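Local coordinates for histidine acid phosphatase (Bifidobacterium longum subsp. infantis, PDB 6RXD), which acts as a phytase that hydrolyses phosphate esters of inositol phosphates and probably also of 2,3-bisphosphoglycerate, at residues F479-T484 / E497-L502; T39-A43 / L374-F378. One frame throughout, in Å; residues are numbered along the deposited sequence. Where two conformers were deposited one is given.

Contact 1: F479-T484 / E497-L502; sequences FRSECT and ELKSCL
Leu498 sets the two-pronged end of its side chain over one face of the Phe479 ring. Its CD2 sits 3.9 Å from the ring centroid, 13° off the normal, in a CH-pi contact, while CD1 lies over CZ at 3.6 Å. A flat ring suits this place because it offers the leucine fork a broad seat, and Trp448 and Tyr493 meet the same ring edge-to-face. Four residues on, Leu502 divides its branches: CD1 comes to Phe479 CE1 at 3.9 Å, while CD2 fits the hollow between Cys483 SG (3.8 Å) and the CD methylene of Arg480. Arg480 lends its apolar stem while NE and NH2 grip the Glu482 carboxylate side-on, in a salt bridge within the type I turn Arg480–Cys483. Beside this packing lies the Cys483–Cys501 disulfide, SG to SG 2.1 Å. On its other flank Thr484 N donates to Glu497 OE2 at 2.8 Å, nearly straight (167°); the chain of Glu497, bent at chi2 (72°), brings the carboxylate round to it, and Thr508 OG1 also bonds OE2. The result is a disulfide-stapled loop, in which a beta turn is clamped to a short C-terminal helix.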
loop_
_atom_site.group_PDB
_atom_site.type_symbol
_atom_site.label_atom_id
_atom_site.label_comp_id
_atom_site.label_asym_id
_atom_site.label_seq_id
_atom_site.Cartn_x
_atom_site.Cartn_y
_atom_site.Cartn_z
ATOM N N PHE A 479 12.779 0.154 -16.642
ATOM C CA PHE A 479 13.362 -0.628 -15.565
ATOM C C PHE A 479 14.579 0.124 -15.037
ATOM O O PHE A 479 14.953 1.173 -15.585
ATOM C CB PHE A 479 13.715 -2.033 -16.062
ATOM C CG PHE A 479 12.531 -2.986 -16.071
ATOM C CD1 PHE A 479 12.284 -3.815 -14.985
ATOM C CD2 PHE A 479 11.665 -3.036 -17.159
ATOM C CE1 PHE A 479 11.207 -4.688 -14.989
ATOM C CE2 PHE A 479 10.582 -3.907 -17.166
ATOM C CZ PHE A 479 10.353 -4.731 -16.070
ATOM N N ARG A 480 15.175 -0.375 -13.957
ATOM C CA ARG A 480 16.271 0.326 -13.284
ATOM C C ARG A 480 17.427 0.594 -14.236
ATOM O O ARG A 480 17.619 -0.138 -15.208
ATOM C CB ARG A 480 16.752 -0.474 -12.066
ATOM C CG ARG A 480 17.122 -1.902 -12.391
ATOM C CD ARG A 480 17.520 -2.676 -11.124
ATOM N NE ARG A 480 18.531 -1.941 -10.366
ATOM C CZ ARG A 480 18.570 -1.828 -9.040
ATOM N NH1 ARG A 480 17.659 -2.418 -8.268
ATOM N NH2 ARG A 480 19.546 -1.122 -8.474
ATOM N N SER A 481 18.189 1.649 -13.956
ATOM C CA SER A 481 19.145 2.207 -14.916
ATOM C C SER A 481 20.220 1.237 -15.402
ATOM O O SER A 481 20.782 1.426 -16.480
ATOM C CB SER A 481 19.806 3.454 -14.324
ATOM O OG SER A 481 20.633 3.089 -13.239
ATOM N N GLU A 482 20.511 0.197 -14.629
ATOM C CA GLU A 482 21.495 -0.780 -15.083
ATOM C C GLU A 482 20.984 -1.584 -16.282
ATOM O O GLU A 482 21.774 -2.107 -17.081
ATOM C CB GLU A 482 21.881 -1.716 -13.935
ATOM C CG GLU A 482 22.522 -1.022 -12.743
ATOM C CD GLU A 482 21.526 -0.720 -11.632
ATOM O OE1 GLU A 482 20.325 -0.509 -11.924
ATOM O OE2 GLU A 482 21.942 -0.710 -10.456
ATOM N N CYS A 483 19.662 -1.694 -16.404
ATOM C CA CYS A 483 19.059 -2.497 -17.470
ATOM C C CYS A 483 19.135 -1.815 -18.825
ATOM O O CYS A 483 18.873 -0.620 -18.933
ATOM C CB CYS A 483 17.588 -2.792 -17.161
ATOM S SG CYS A 483 17.315 -3.734 -15.647
ATOM N N THR A 484 19.465 -2.588 -19.861
ATOM C CA THR A 484 19.537 -2.070 -21.228
ATOM C C THR A 484 18.300 -2.498 -22.005
ATOM O O THR A 484 18.031 -3.689 -22.099
ATOM C CB THR A 484 20.753 -2.656 -21.964
ATOM O OG1 THR A 484 21.948 -2.292 -21.271
ATOM C CG2 THR A 484 20.827 -2.143 -23.402
ATOM N N GLU A 497 17.636 -10.107 -20.484
ATOM C CA GLU A 497 18.263 -8.942 -19.875
ATOM C C GLU A 497 17.730 -8.725 -18.468
ATOM O O GLU A 497 18.505 -8.452 -17.547
ATOM C CB GLU A 497 18.062 -7.689 -20.743
ATOM C CG GLU A 497 18.479 -6.378 -20.062
ATOM C CD GLU A 497 19.980 -6.211 -19.915
ATOM O OE1 GLU A 497 20.742 -7.111 -20.325
ATOM O OE2 GLU A 497 20.411 -5.161 -19.382
ATOM N N LEU A 498 16.413 -8.844 -18.290
ATOM C CA LEU A 498 15.827 -8.659 -16.962
ATOM C C LEU A 498 16.336 -9.699 -15.981
ATOM O O LEU A 498 16.592 -9.383 -14.820
ATOM C CB LEU A 498 14.299 -8.677 -17.007
ATOM C CG LEU A 498 13.656 -7.511 -17.751
ATOM C CD1 LEU A 498 12.146 -7.522 -17.539
ATOM C CD2 LEU A 498 14.261 -6.195 -17.271
ATOM N N LYS A 499 16.495 -10.938 -16.433
ATOM C CA LYS A 499 16.953 -11.988 -15.526
ATOM C C LYS A 499 18.355 -11.702 -15.011
ATOM O O LYS A 499 18.704 -12.043 -13.876
ATOM C CB LYS A 499 16.898 -13.356 -16.211
ATOM C CG LYS A 499 15.483 -13.904 -16.358
ATOM C CD LYS A 499 15.494 -15.231 -17.118
ATOM C CE LYS A 499 14.081 -15.776 -17.290
ATOM N NZ LYS A 499 14.058 -16.926 -18.247
ATOM N N SER A 500 19.161 -11.062 -15.846
ATOM C CA SER A 500 20.492 -10.656 -15.428
ATOM C C SER A 500 20.469 -9.367 -14.622
ATOM O O SER A 500 21.056 -9.287 -13.541
ATOM C CB SER A 500 21.388 -10.494 -16.665
ATOM O OG SER A 500 22.633 -9.900 -16.360
ATOM N N CYS A 501 19.775 -8.355 -15.127
ATOM C CA CYS A 501 19.895 -7.003 -14.582
ATOM C C CYS A 501 19.048 -6.757 -13.337
ATOM O O CYS A 501 19.302 -5.813 -12.584
ATOM C CB CYS A 501 19.617 -5.934 -15.657
ATOM S SG CYS A 501 17.878 -5.645 -16.133
ATOM N N LEU A 502 18.035 -7.592 -13.125
ATOM C CA LEU A 502 17.217 -7.468 -11.916
ATOM C C LEU A 502 17.742 -8.322 -10.777
ATOM O O LEU A 502 17.257 -8.218 -9.649
ATOM C CB LEU A 502 15.751 -7.807 -12.185
ATOM C CG LEU A 502 15.097 -6.896 -13.220
ATOM C CD1 LEU A 502 13.608 -7.191 -13.293
ATOM C CD2 LEU A 502 15.343 -5.431 -12.869
#

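Contact 2: T39-A43 / L374-F378; sequences TESMA and LLDDF
Leu374 meets Met42 where helix 372-386 packs against strand 34-44 of the central sheet, the alpha/beta layering of the histidine phosphatase fold. The short segments run nearly antiparallel, at 161°, with their axes 10.4 Å apart. Leu374 CD2 touches Met42 CE at 3.8 Å, the two side chains crossing at about a right angle. Met42 starts with CG anti to its amide N (chi1 -176°) and then bends twice, a flexibility that suits a pocket also lined by Leu188 and Phe406. Three residues on, Asp377 turns OD2 to Arg396 NH2; the NH1 of the same guanidinium bonds Glu40 OE1, so one arginine of strand 391-398 probably offsets both acids, the buried Glu40 and the less buried Asp377. Phe378 then fills the space between helix and strand. Its ring stacks on the Glu40 carboxylate, the planes 17° apart and OE1 3.6 Å above the ring, displaced toward its rim. The ring also turns an edge to Met42, whose CB lies 4.0 Å from CE2, and its CZ reaches Ser41 C at 3.8 Å; Trp448 meets the ring edge-to-face. An alanine in place of Phe378 would probably open a gap between helix and strand, leaving the Glu40 carboxylate without its flat partner and taking away the ring edge that Met42 CB packs against. The carboxylate reaches the helix backbone as well: Glu40, extended beyond CG, brings OE2 to 2.6 Å from Phe378 O.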
loop_
_atom_site.group_PDB
_atom_site.type_symbol
_atom_site.label_atom_id
_atom_site.label_comp_id
_atom_site.label_asym_id
_atom_site.label_seq_id
_atom_site.Cartn_x
_atom_site.Cartn_y
_atom_site.Cartn_z
ATOM N N THR A 39 0.584 -11.105 -19.347
ATOM C CA THR A 39 0.653 -9.909 -18.511
ATOM C C THR A 39 0.547 -10.301 -17.046
ATOM O O THR A 39 0.039 -11.370 -16.730
ATOM C CB THR A 39 -0.438 -8.887 -18.881
ATOM O OG1 THR A 39 -0.200 -7.655 -18.182
ATOM C CG2 THR A 39 -1.837 -9.416 -18.537
ATOM N N GLU A 40 1.037 -9.460 -16.139
ATOM C CA GLU A 40 0.935 -9.807 -14.723
ATOM C C GLU A 40 1.012 -8.575 -13.849
ATOM O O GLU A 40 1.431 -7.513 -14.293
ATOM C CB GLU A 40 2.027 -10.793 -14.317
ATOM C CG GLU A 40 3.425 -10.253 -14.493
ATOM C CD GLU A 40 4.469 -11.209 -13.993
ATOM O OE1 GLU A 40 4.206 -11.929 -13.006
ATOM O OE2 GLU A 40 5.558 -11.257 -14.602
ATOM N N SER A 41 0.605 -8.735 -12.597
ATOM C CA SER A 41 0.503 -7.589 -11.707
ATOM C C SER A 41 0.694 -7.980 -10.259
ATOM O O SER A 41 0.524 -9.143 -9.879
ATOM C CB SER A 41 -0.878 -6.957 -11.854
ATOM O OG SER A 41 -1.847 -7.799 -11.264
ATOM N N MET A 42 1.051 -7.001 -9.440
ATOM C CA MET A 42 0.818 -7.127 -8.008
ATOM C C MET A 42 0.324 -5.768 -7.554
ATOM O O MET A 42 0.925 -4.737 -7.876
ATOM C CB MET A 42 2.089 -7.530 -7.250
ATOM C CG MET A 42 1.866 -7.777 -5.747
ATOM S SD MET A 42 1.866 -6.269 -4.728
ATOM C CE MET A 42 3.594 -5.771 -4.840
ATOM N N ALA A 43 -0.775 -5.770 -6.814
ATOM C CA ALA A 43 -1.379 -4.538 -6.328
ATOM C C ALA A 43 -1.636 -4.621 -4.842
ATOM O O ALA A 43 -2.052 -5.661 -4.324
ATOM C CB ALA A 43 -2.701 -4.267 -7.062
ATOM N N LEU A 374 8.792 -12.795 -4.603
ATOM C CA LEU A 374 7.820 -12.192 -5.512
ATOM C C LEU A 374 8.473 -11.856 -6.848
ATOM O O LEU A 374 7.909 -12.126 -7.919
ATOM C CB LEU A 374 7.202 -10.935 -4.897
ATOM C CG LEU A 374 6.192 -10.215 -5.797
ATOM C CD1 LEU A 374 5.047 -11.143 -6.202
ATOM C CD2 LEU A 374 5.660 -8.985 -5.069
ATOM N N LEU A 375 9.666 -11.276 -6.795
ATOM C CA LEU A 375 10.425 -11.006 -8.015
ATOM C C LEU A 375 10.734 -12.319 -8.741
ATOM O O LEU A 375 10.604 -12.398 -9.962
ATOM C CB LEU A 375 11.710 -10.235 -7.701
ATOM C CG LEU A 375 12.613 -9.932 -8.903
ATOM C CD1 LEU A 375 11.824 -9.262 -10.030
ATOM C CD2 LEU A 375 13.763 -9.041 -8.450
ATOM N N ASP A 376 11.115 -13.354 -7.993
ATOM C CA ASP A 376 11.294 -14.681 -8.585
ATOM C C ASP A 376 10.027 -15.121 -9.311
ATOM O O ASP A 376 10.094 -15.634 -10.426
ATOM C CB ASP A 376 11.638 -15.737 -7.521
ATOM C CG ASP A 376 13.060 -15.619 -6.997
ATOM O OD1 ASP A 376 13.878 -14.886 -7.594
ATOM O OD2 ASP A 376 13.359 -16.291 -5.982
ATOM N N ASP A 377 8.869 -14.931 -8.690
ATOM C CA ASP A 377 7.628 -15.394 -9.304
ATOM C C ASP A 377 7.222 -14.540 -10.503
ATOM O O ASP A 377 6.604 -15.045 -11.449
ATOM C CB ASP A 377 6.476 -15.426 -8.296
ATOM C CG ASP A 377 5.379 -16.380 -8.717
ATOM O OD1 ASP A 377 5.686 -17.577 -8.894
ATOM O OD2 ASP A 377 4.224 -15.938 -8.905
ATOM N N PHE A 378 7.559 -13.254 -10.461
ATOM C CA PHE A 378 7.294 -12.371 -11.604
ATOM C C PHE A 378 8.001 -12.916 -12.838
ATOM O O PHE A 378 7.458 -12.891 -13.943
ATOM C CB PHE A 378 7.729 -10.924 -11.319
ATOM C CG PHE A 378 6.585 -9.988 -11.009
ATOM C CD1 PHE A 378 6.278 -8.935 -11.873
ATOM C CD2 PHE A 378 5.814 -10.164 -9.870
ATOM C CE1 PHE A 378 5.226 -8.063 -11.601
ATOM C CE2 PHE A 378 4.752 -9.294 -9.582
ATOM C CZ PHE A 378 4.461 -8.246 -10.453
#

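In the fold
From the N terminus, strand 34-44 enters the central sheet early, and contact 2 joins it to helix 372-386 only after 330 intervening residues, about half of them helical, closing a very long loop. Contact 1 opens later and closes a short one, with 12 residues between its segments, tying the loop after strand 475-477 to helix 495-501. The two follow in series and neither crosses the other. They are nonetheless neighbours in space, their centres about 16 Å apart: Leu502 O packs on Leu375 CD2, and Lys499 forms a salt bridge with Asp383 of helix 372-386. Together these links join contact 1 to helix 372-386, and Trp448 of strand 445-453 is shared by the two contacts.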